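Local structure of GphF Dehydratase 1 (Archangium violaceum, 6MBF) at residues R170-E173 / E178-G181; F211-A216 / V244-H249; G181-Q186 / F207-A212. The protein probably dehydrates a beta-hydroxyacyl intermediate and shifts the resulting double bond, as a multifunctional dehydratase of the gephyronic acid polyketide synthase. One frame throughout, in Å; residues are numbered along the deposited sequence.

Contact 1: residues R170-E173 / E178-G181; sequences RHLE and EAIG
Glu173 and Ile180 form a hydrogen-bonded antiparallel pair in the beta hairpin of strands 169-175 and 178-184, part of the curved sheet of a hotdog fold. Both backbone bonds of the pair are 3.0 Å, Glu173 N to Ile180 O and Ile180 N to Glu173 O. At the neighbouring non-hydrogen-bonded pair the chains draw in until Leu172 CA and Gly181 CA are 4.2 Å apart. The tight side is here. Leu172 CG stands anti to the backbone N (chi1 -178°), and its CD1 branch leans over the partner strand, 3.7 Å from Gly181 CA and 3.8 Å from Ala179 CB. Helix 200-214 closes this side, with Cys209, Ala212 and Leu213 against Leu172.

The other face is looser and more polar. Ile180 is buried there under Pro142 and Leu144, but Glu173 is partly exposed and His171 is exposed. Glu173 CG sits between its own N and carbonyl carbon (chi1 65°), and the chain then runs extended, bringing the carboxylate beside the imidazole; Glu173 OE2 is held by Gly146 N. Arg170 and His171 together oppose His182 in a classic beta bulge. His171 NE2 points at Glu173 OE1 from 3.1 Å, nearly straight at 173°, with the oxygen in the ring plane and its anti lone pair used.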
loop_
_atom_site.group_PDB
_atom_site.type_symbol
_atom_site.label_atom_id
_atom_site.label_comp_id
_atom_site.label_asym_id
_atom_site.label_seq_id
_atom_site.Cartn_x
_atom_site.Cartn_y
_atom_site.Cartn_z
ATOM N N ARG A 170 -15.862 -5.881 1.505
ATOM C CA ARG A 170 -17.277 -6.223 1.468
ATOM C C ARG A 170 -17.596 -7.415 2.356
ATOM O O ARG A 170 -18.606 -7.405 3.071
ATOM C CB ARG A 170 -17.715 -6.507 0.029
ATOM C CG ARG A 170 -17.478 -5.343 -0.913
ATOM C CD ARG A 170 -17.900 -4.034 -0.263
ATOM N NE ARG A 170 -17.358 -2.873 -0.958
ATOM C CZ ARG A 170 -17.028 -1.738 -0.353
ATOM N NH1 ARG A 170 -16.542 -0.729 -1.059
ATOM N NH2 ARG A 170 -17.169 -1.623 0.962
ATOM N N HIS A 171 -16.734 -8.430 2.338
ATOM C CA HIS A 171 -16.947 -9.655 3.096
ATOM C C HIS A 171 -15.589 -10.162 3.552
ATOM O O HIS A 171 -14.584 -9.973 2.864
ATOM C CB HIS A 171 -17.665 -10.720 2.253
ATOM C CG HIS A 171 -17.706 -12.076 2.889
ATOM N ND1 HIS A 171 -18.634 -12.426 3.846
ATOM C CD2 HIS A 171 -16.930 -13.172 2.700
ATOM C CE1 HIS A 171 -18.428 -13.676 4.223
ATOM N NE2 HIS A 171 -17.398 -14.152 3.542
ATOM N N LEU A 172 -15.560 -10.799 4.721
ATOM C CA LEU A 172 -14.318 -11.343 5.249
ATOM C C LEU A 172 -14.671 -12.551 6.101
ATOM O O LEU A 172 -15.566 -12.462 6.946
ATOM C CB LEU A 172 -13.547 -10.299 6.075
ATOM C CG LEU A 172 -12.189 -10.742 6.651
ATOM C CD1 LEU A 172 -11.166 -11.067 5.542
ATOM C CD2 LEU A 172 -11.623 -9.696 7.596
ATOM N N GLU A 173 -13.996 -13.672 5.864
ATOM C CA GLU A 173 -14.183 -14.853 6.694
ATOM C C GLU A 173 -12.829 -15.407 7.102
ATOM O O GLU A 173 -11.868 -15.360 6.329
ATOM C CB GLU A 173 -15.001 -15.931 5.978
ATOM C CG GLU A 173 -14.342 -16.525 4.750
ATOM C CD GLU A 173 -15.242 -17.525 4.062
ATOM O OE1 GLU A 173 -16.313 -17.109 3.570
ATOM O OE2 GLU A 173 -14.894 -18.723 4.030
ATOM N N GLU A 178 -5.786 -17.584 8.889
ATOM C CA GLU A 178 -6.029 -17.335 7.480
ATOM C C GLU A 178 -7.400 -16.710 7.277
ATOM O O GLU A 178 -8.311 -16.849 8.102
ATOM C CB GLU A 178 -5.921 -18.630 6.667
ATOM C CG GLU A 178 -4.549 -19.264 6.750
ATOM C CD GLU A 178 -4.356 -20.403 5.758
ATOM O OE1 GLU A 178 -5.104 -20.462 4.755
ATOM O OE2 GLU A 178 -3.443 -21.234 5.986
ATOM N N ALA A 179 -7.537 -15.996 6.161
ATOM C CA ALA A 179 -8.806 -15.363 5.844
ATOM C C ALA A 179 -8.930 -15.214 4.339
ATOM O O ALA A 179 -7.936 -15.189 3.611
ATOM C CB ALA A 179 -8.948 -13.996 6.521
ATOM N N ILE A 180 -10.173 -15.109 3.882
ATOM C CA ILE A 180 -10.474 -14.685 2.523
ATOM C C ILE A 180 -11.397 -13.483 2.606
ATOM O O ILE A 180 -12.409 -13.511 3.321
ATOM C CB ILE A 180 -11.101 -15.808 1.683
ATOM C CG1 ILE A 180 -10.063 -16.894 1.422
ATOM C CG2 ILE A 180 -11.630 -15.248 0.366
ATOM C CD1 ILE A 180 -10.650 -18.075 0.764
ATOM N N GLY A 181 -11.020 -12.418 1.916
ATOM C CA GLY A 181 -11.796 -11.201 1.894
ATOM C C GLY A 181 -12.186 -10.881 0.467
ATOM O O GLY A 181 -11.505 -11.271 -0.483
#

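Contact 2: residues F211-A216 / V244-H249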
loop_
_atom_site.group_PDB
_atom_site.type_symbol
_atom_site.label_atom_id
_atom_site.label_comp_id
_atom_site.label_asym_id
_atom_site.label_seq_id
_atom_site.Cartn_x
_atom_site.Cartn_y
_atom_site.Cartn_z
ATOM N N PHE A 211 -5.527 -6.589 9.434
ATOM C CA PHE A 211 -5.844 -5.871 10.670
ATOM C C PHE A 211 -7.057 -6.473 11.364
ATOM O O PHE A 211 -7.063 -6.646 12.591
ATOM C CB PHE A 211 -6.127 -4.396 10.375
ATOM C CG PHE A 211 -4.940 -3.604 9.892
ATOM C CD1 PHE A 211 -3.644 -4.085 9.996
ATOM C CD2 PHE A 211 -5.141 -2.336 9.367
ATOM C CE1 PHE A 211 -2.572 -3.309 9.563
ATOM C CE2 PHE A 211 -4.074 -1.565 8.927
ATOM C CZ PHE A 211 -2.793 -2.056 9.029
ATOM N N ALA A 212 -8.106 -6.773 10.592
ATOM C CA ALA A 212 -9.338 -7.298 11.173
ATOM C C ALA A 212 -9.098 -8.629 11.872
ATOM O O ALA A 212 -9.715 -8.912 12.903
ATOM C CB ALA A 212 -10.410 -7.439 10.088
ATOM N N LEU A 213 -8.203 -9.464 11.334
ATOM C CA LEU A 213 -7.877 -10.712 12.016
ATOM C C LEU A 213 -7.095 -10.452 13.298
ATOM O O LEU A 213 -7.426 -10.996 14.360
ATOM C CB LEU A 213 -7.099 -11.637 11.081
ATOM C CG LEU A 213 -7.959 -12.757 10.508
ATOM C CD1 LEU A 213 -9.022 -12.169 9.580
ATOM C CD2 LEU A 213 -7.093 -13.770 9.790
ATOM N N ILE A 214 -6.063 -9.606 13.222
ATOM C CA ILE A 214 -5.259 -9.283 14.398
ATOM C C ILE A 214 -6.139 -8.743 15.524
ATOM O O ILE A 214 -6.070 -9.211 16.665
ATOM C CB ILE A 214 -4.152 -8.278 14.028
ATOM C CG1 ILE A 214 -3.113 -8.927 13.104
ATOM C CG2 ILE A 214 -3.503 -7.719 15.280
ATOM C CD1 ILE A 214 -2.222 -7.917 12.407
ATOM N N TYR A 215 -6.986 -7.757 15.217
ATOM C CA TYR A 215 -7.697 -7.006 16.250
ATOM C C TYR A 215 -8.847 -7.793 16.859
ATOM O O TYR A 215 -9.463 -7.321 17.825
ATOM C CB TYR A 215 -8.183 -5.668 15.685
ATOM C CG TYR A 215 -7.038 -4.725 15.371
ATOM C CD1 TYR A 215 -7.072 -3.894 14.256
ATOM C CD2 TYR A 215 -5.914 -4.676 16.190
ATOM C CE1 TYR A 215 -6.016 -3.025 13.976
ATOM C CE2 TYR A 215 -4.858 -3.821 15.913
ATOM C CZ TYR A 215 -4.917 -3.002 14.803
ATOM O OH TYR A 215 -3.872 -2.156 14.535
ATOM N N ALA A 216 -9.130 -8.989 16.342
ATOM C CA ALA A 216 -9.998 -9.908 17.065
ATOM C C ALA A 216 -9.373 -10.350 18.381
ATOM O O ALA A 216 -10.102 -10.736 19.302
ATOM C CB ALA A 216 -10.318 -11.128 16.202
ATOM N N VAL A 244 -9.146 -11.807 -1.791
ATOM C CA VAL A 244 -7.785 -11.851 -1.276
ATOM C C VAL A 244 -7.691 -12.957 -0.238
ATOM O O VAL A 244 -8.544 -13.056 0.651
ATOM C CB VAL A 244 -7.347 -10.498 -0.686
ATOM C CG1 VAL A 244 -8.369 -9.972 0.328
ATOM C CG2 VAL A 244 -5.957 -10.623 -0.073
ATOM N N HIS A 245 -6.678 -13.802 -0.371
ATOM C CA HIS A 245 -6.340 -14.773 0.656
ATOM C C HIS A 245 -5.146 -14.243 1.440
ATOM O O HIS A 245 -4.165 -13.787 0.847
ATOM C CB HIS A 245 -6.028 -16.134 0.029
ATOM C CG HIS A 245 -5.611 -17.167 1.021
ATOM N ND1 HIS A 245 -4.494 -17.954 0.844
ATOM C CD2 HIS A 245 -6.137 -17.522 2.217
ATOM C CE1 HIS A 245 -4.361 -18.763 1.880
ATOM N NE2 HIS A 245 -5.342 -18.518 2.729
ATOM N N LEU A 246 -5.233 -14.277 2.770
ATOM C CA LEU A 246 -4.140 -13.806 3.611
ATOM C C LEU A 246 -3.782 -14.874 4.633
ATOM O O LEU A 246 -4.634 -15.664 5.051
ATOM C CB LEU A 246 -4.492 -12.489 4.328
ATOM C CG LEU A 246 -5.514 -12.565 5.469
ATOM C CD1 LEU A 246 -4.845 -12.845 6.825
ATOM C CD2 LEU A 246 -6.280 -11.284 5.561
ATOM N N ARG A 247 -2.511 -14.895 5.027
ATOM C CA ARG A 247 -2.044 -15.810 6.066
ATOM C C ARG A 247 -1.116 -15.061 7.014
ATOM O O ARG A 247 -0.059 -14.572 6.606
ATOM C CB ARG A 247 -1.333 -17.035 5.467
ATOM C CG ARG A 247 -0.737 -17.962 6.539
ATOM C CD ARG A 247 -0.054 -19.212 5.946
ATOM N NE ARG A 247 -0.984 -20.068 5.213
ATOM C CZ ARG A 247 -0.853 -20.421 3.934
ATOM N NH1 ARG A 247 0.181 -19.992 3.214
ATOM N NH2 ARG A 247 -1.761 -21.211 3.371
ATOM N N LEU A 248 -1.510 -14.979 8.279
ATOM C CA LEU A 248 -0.655 -14.408 9.305
ATOM C C LEU A 248 0.365 -15.441 9.765
ATOM O O LEU A 248 0.038 -16.616 9.952
ATOM C CB LEU A 248 -1.504 -13.933 10.486
ATOM C CG LEU A 248 -2.045 -12.506 10.358
ATOM C CD1 LEU A 248 -3.294 -12.328 11.209
ATOM C CD2 LEU A 248 -0.972 -11.494 10.763
ATOM N N HIS A 249 1.607 -14.999 9.937
ATOM C CA HIS A 249 2.635 -15.848 10.504
ATOM C C HIS A 249 2.343 -16.081 11.986
ATOM O O HIS A 249 1.610 -15.310 12.607
ATOM C CB HIS A 249 4.011 -15.205 10.318
ATOM C CG HIS A 249 4.473 -15.161 8.896
ATOM N ND1 HIS A 249 5.795 -14.980 8.551
ATOM C CD2 HIS A 249 3.792 -15.284 7.732
ATOM C CE1 HIS A 249 5.909 -14.985 7.235
ATOM N NE2 HIS A 249 4.709 -15.170 6.712
#
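Leu213 and Ile214 of helix 200-214 pack on Leu246 and Leu248 of strand 241-248, in the hotdog arrangement of a long helix wrapped by a curved antiparallel sheet. All four side chains are buried, and the contact is wholly apolar. Two different approaches build it. Leu213 and Leu246 reach out from opposite sides and slide past each other, so that they touch through one branch each, Leu213 CD2 and Leu246 CD1 at 3.8 Å. Leu246 holds its CG between the backbone N and the carbonyl carbon (chi1 72°), and from there CD1 reaches Leu213. Leu213 is turned off any staggered position (chi1 -103°), which suggests a side chain fitted to its surroundings rather than relaxed.

Leu248 meets Ile214 at about a right angle. Its forked end sets CD2 at 4.1 Å from Ile214 CD1, while CD1 turns toward the base of the neighbouring leucine, 3.9 Å from Leu213 CB. An alanine in place of Leu248 would lack the whole fork and would probably leave a gap beside Leu213 CB and Ile214 CG1, with the isoleucine less firmly held.

Val210, one turn earlier in the helix, also touches both Leu246 and Leu248, and His260 of strand 259-267 flanks Ile214 and Leu248. Between the two leucines, Arg247 points away from the helix and pairs with Glu178 in a salt bridge. The isoleucine is also met nearer its base, Ile214 CG1 lying 3.9 Å from Leu248 CD1.

Contact 3: residues G181-Q186 / F207-A212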
loop_
_atom_site.group_PDB
_atom_site.type_symbol
_atom_site.label_atom_id
_atom_site.label_comp_id
_atom_site.label_asym_id
_atom_site.label_seq_id
_atom_site.Cartn_x
_atom_site.Cartn_y
_atom_site.Cartn_z
ATOM N N GLY A 181 -11.020 -12.418 1.916
ATOM C CA GLY A 181 -11.796 -11.201 1.894
ATOM C C GLY A 181 -12.186 -10.881 0.467
ATOM O O GLY A 181 -11.505 -11.271 -0.483
ATOM N N HIS A 182 -13.309 -10.196 0.326
ATOM C CA HIS A 182 -13.767 -9.655 -0.945
ATOM C C HIS A 182 -13.701 -8.138 -0.821
ATOM O O HIS A 182 -14.356 -7.565 0.056
ATOM C CB HIS A 182 -15.189 -10.137 -1.245
ATOM C CG HIS A 182 -15.806 -9.505 -2.453
ATOM N ND1 HIS A 182 -17.167 -9.334 -2.589
ATOM C CD2 HIS A 182 -15.249 -9.005 -3.583
ATOM C CE1 HIS A 182 -17.424 -8.760 -3.751
ATOM N NE2 HIS A 182 -16.277 -8.556 -4.376
ATOM N N VAL A 183 -12.874 -7.498 -1.654
ATOM C CA VAL A 183 -12.706 -6.051 -1.626
ATOM C C VAL A 183 -13.117 -5.492 -2.978
ATOM O O VAL A 183 -12.836 -6.084 -4.029
ATOM C CB VAL A 183 -11.270 -5.588 -1.255
ATOM C CG1 VAL A 183 -10.707 -6.367 -0.094
ATOM C CG2 VAL A 183 -10.341 -5.590 -2.431
ATOM N N CYS A 184 -13.793 -4.350 -2.945
ATOM C CA CYS A 184 -14.327 -3.751 -4.156
ATOM C C CYS A 184 -14.299 -2.241 -4.012
ATOM O O CYS A 184 -14.776 -1.698 -3.010
ATOM C CB CYS A 184 -15.750 -4.246 -4.414
ATOM S SG CYS A 184 -16.400 -3.786 -6.018
ATOM N N LEU A 185 -13.722 -1.568 -5.003
ATOM C CA LEU A 185 -13.731 -0.115 -4.997
ATOM C C LEU A 185 -15.111 0.406 -5.356
ATOM O O LEU A 185 -15.888 -0.251 -6.053
ATOM C CB LEU A 185 -12.708 0.436 -5.979
ATOM C CG LEU A 185 -11.252 0.067 -5.695
ATOM C CD1 LEU A 185 -10.380 0.595 -6.791
ATOM C CD2 LEU A 185 -10.800 0.581 -4.331
ATOM N N GLN A 186 -15.427 1.595 -4.858
ATOM C CA GLN A 186 -16.672 2.258 -5.215
ATOM C C GLN A 186 -16.402 3.749 -5.350
ATOM O O GLN A 186 -15.269 4.220 -5.175
ATOM C CB GLN A 186 -17.785 1.987 -4.187
ATOM C CG GLN A 186 -18.272 0.539 -4.105
ATOM C CD GLN A 186 -18.904 0.046 -5.402
ATOM O OE1 GLN A 186 -19.429 0.833 -6.190
ATOM N NE2 GLN A 186 -18.859 -1.263 -5.622
ATOM N N PHE A 207 -4.804 -5.101 3.105
ATOM C CA PHE A 207 -4.036 -5.069 4.344
ATOM C C PHE A 207 -4.953 -4.908 5.550
ATOM O O PHE A 207 -4.677 -5.472 6.615
ATOM C CB PHE A 207 -2.989 -3.951 4.294
ATOM C CG PHE A 207 -1.863 -4.184 3.297
ATOM C CD1 PHE A 207 -1.799 -5.340 2.518
ATOM C CD2 PHE A 207 -0.875 -3.225 3.137
ATOM C CE1 PHE A 207 -0.745 -5.535 1.596
ATOM C CE2 PHE A 207 0.168 -3.411 2.230
ATOM C CZ PHE A 207 0.235 -4.557 1.462
ATOM N N GLN A 208 -6.072 -4.187 5.395
ATOM C CA GLN A 208 -7.009 -4.052 6.508
ATOM C C GLN A 208 -7.679 -5.383 6.859
ATOM O O GLN A 208 -8.098 -5.575 8.008
ATOM C CB GLN A 208 -8.055 -2.977 6.195
ATOM C CG GLN A 208 -7.528 -1.533 6.279
ATOM C CD GLN A 208 -8.650 -0.557 6.510
ATOM O OE1 GLN A 208 -9.458 -0.743 7.426
ATOM N NE2 GLN A 208 -8.734 0.477 5.673
ATOM N N CYS A 209 -7.795 -6.310 5.898
ATOM C CA CYS A 209 -8.224 -7.666 6.227
ATOM C C CYS A 209 -7.277 -8.310 7.233
ATOM O O CYS A 209 -7.717 -9.034 8.139
ATOM C CB CYS A 209 -8.315 -8.522 4.962
ATOM S SG CYS A 209 -9.622 -8.044 3.805
ATOM N N VAL A 210 -5.971 -8.060 7.098
ATOM C CA VAL A 210 -5.025 -8.564 8.093
ATOM C C VAL A 210 -5.290 -7.907 9.439
ATOM O O VAL A 210 -5.296 -8.580 10.483
ATOM C CB VAL A 210 -3.567 -8.341 7.645
ATOM C CG1 VAL A 210 -2.604 -9.010 8.644
ATOM C CG2 VAL A 210 -3.334 -8.857 6.240
ATOM N N PHE A 211 -5.527 -6.589 9.434
ATOM C CA PHE A 211 -5.844 -5.871 10.670
ATOM C C PHE A 211 -7.057 -6.473 11.364
ATOM O O PHE A 211 -7.063 -6.646 12.591
ATOM C CB PHE A 211 -6.127 -4.396 10.375
ATOM C CG PHE A 211 -4.940 -3.604 9.892
ATOM C CD1 PHE A 211 -3.644 -4.085 9.996
ATOM C CD2 PHE A 211 -5.141 -2.336 9.367
ATOM C CE1 PHE A 211 -2.572 -3.309 9.563
ATOM C CE2 PHE A 211 -4.074 -1.565 8.927
ATOM C CZ PHE A 211 -2.793 -2.056 9.029
ATOM N N ALA A 212 -8.106 -6.773 10.592
ATOM C CA ALA A 212 -9.338 -7.298 11.173
ATOM C C ALA A 212 -9.098 -8.629 11.872
ATOM O O ALA A 212 -9.715 -8.912 12.903
ATOM C CB ALA A 212 -10.410 -7.439 10.088
#
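Gly181 O accepts a short backbone hydrogen bond, 2.7 Å from Val244 N, which ties strand 178-184 to strand 241-248 where the sheet passes Cys209 of the hotdog helix 200-214. The same glycine brings the strand close to the helix: Gly181 CA lies 6.6 Å from Cys209 CA and 4.3 Å from Cys209 SG. The missing side chain makes the approach possible, because a beta-carbon on Gly181 would point toward the helix and come within 2.8 Å of Cys209 SG, too close to be tolerated.

Cys209 holds SG anti to the carbonyl carbon (chi1 -67°), which turns the sulfur to the strand, where it faces both Gly181 CA and the side chain of Val183. Ile169, Leu172 and Leu246 also touch this cysteine, so it meets side chains from the strands on both sides of 178-184, while Val183 has helix neighbours of its own in Leu202 and Ala205.

The helix here includes the DxxxQ signature of polyketide synthase dehydratases: Gln208, next to Cys209, donates through NE2 to Asp204 OD2 and Leu166 O and accepts from Tyr154 at OE1. Along the helix, Ala212 N bonds to Gln208 O at 2.8 Å. Across to the strand the touch is lighter and apolar, with Val183 CG1 4.4 Å from Cys209 SG.

All three contacts belong to one hotdog unit. Contact 1 joins neighbouring strands and is partly buried, so it mixes backbone hydrogen bonds, a close apolar side and a solvent-facing polar pair. Contacts 2 and 3 are buried and pack helix 200-214 against the sheet through apolar and sulfur contacts alone, contact 2 with branched side chains and contact 3 with a glycine that lets the helix come near. Gly181 is common to contacts 1 and 3. Strands 178-184 and 241-248 are neighbours, so contacts 1 and 2 meet as well: Glu178 OE1 bonds to His245 NE2 on the outside, and Ala179 CB packs against Leu213 CD1 on the inside.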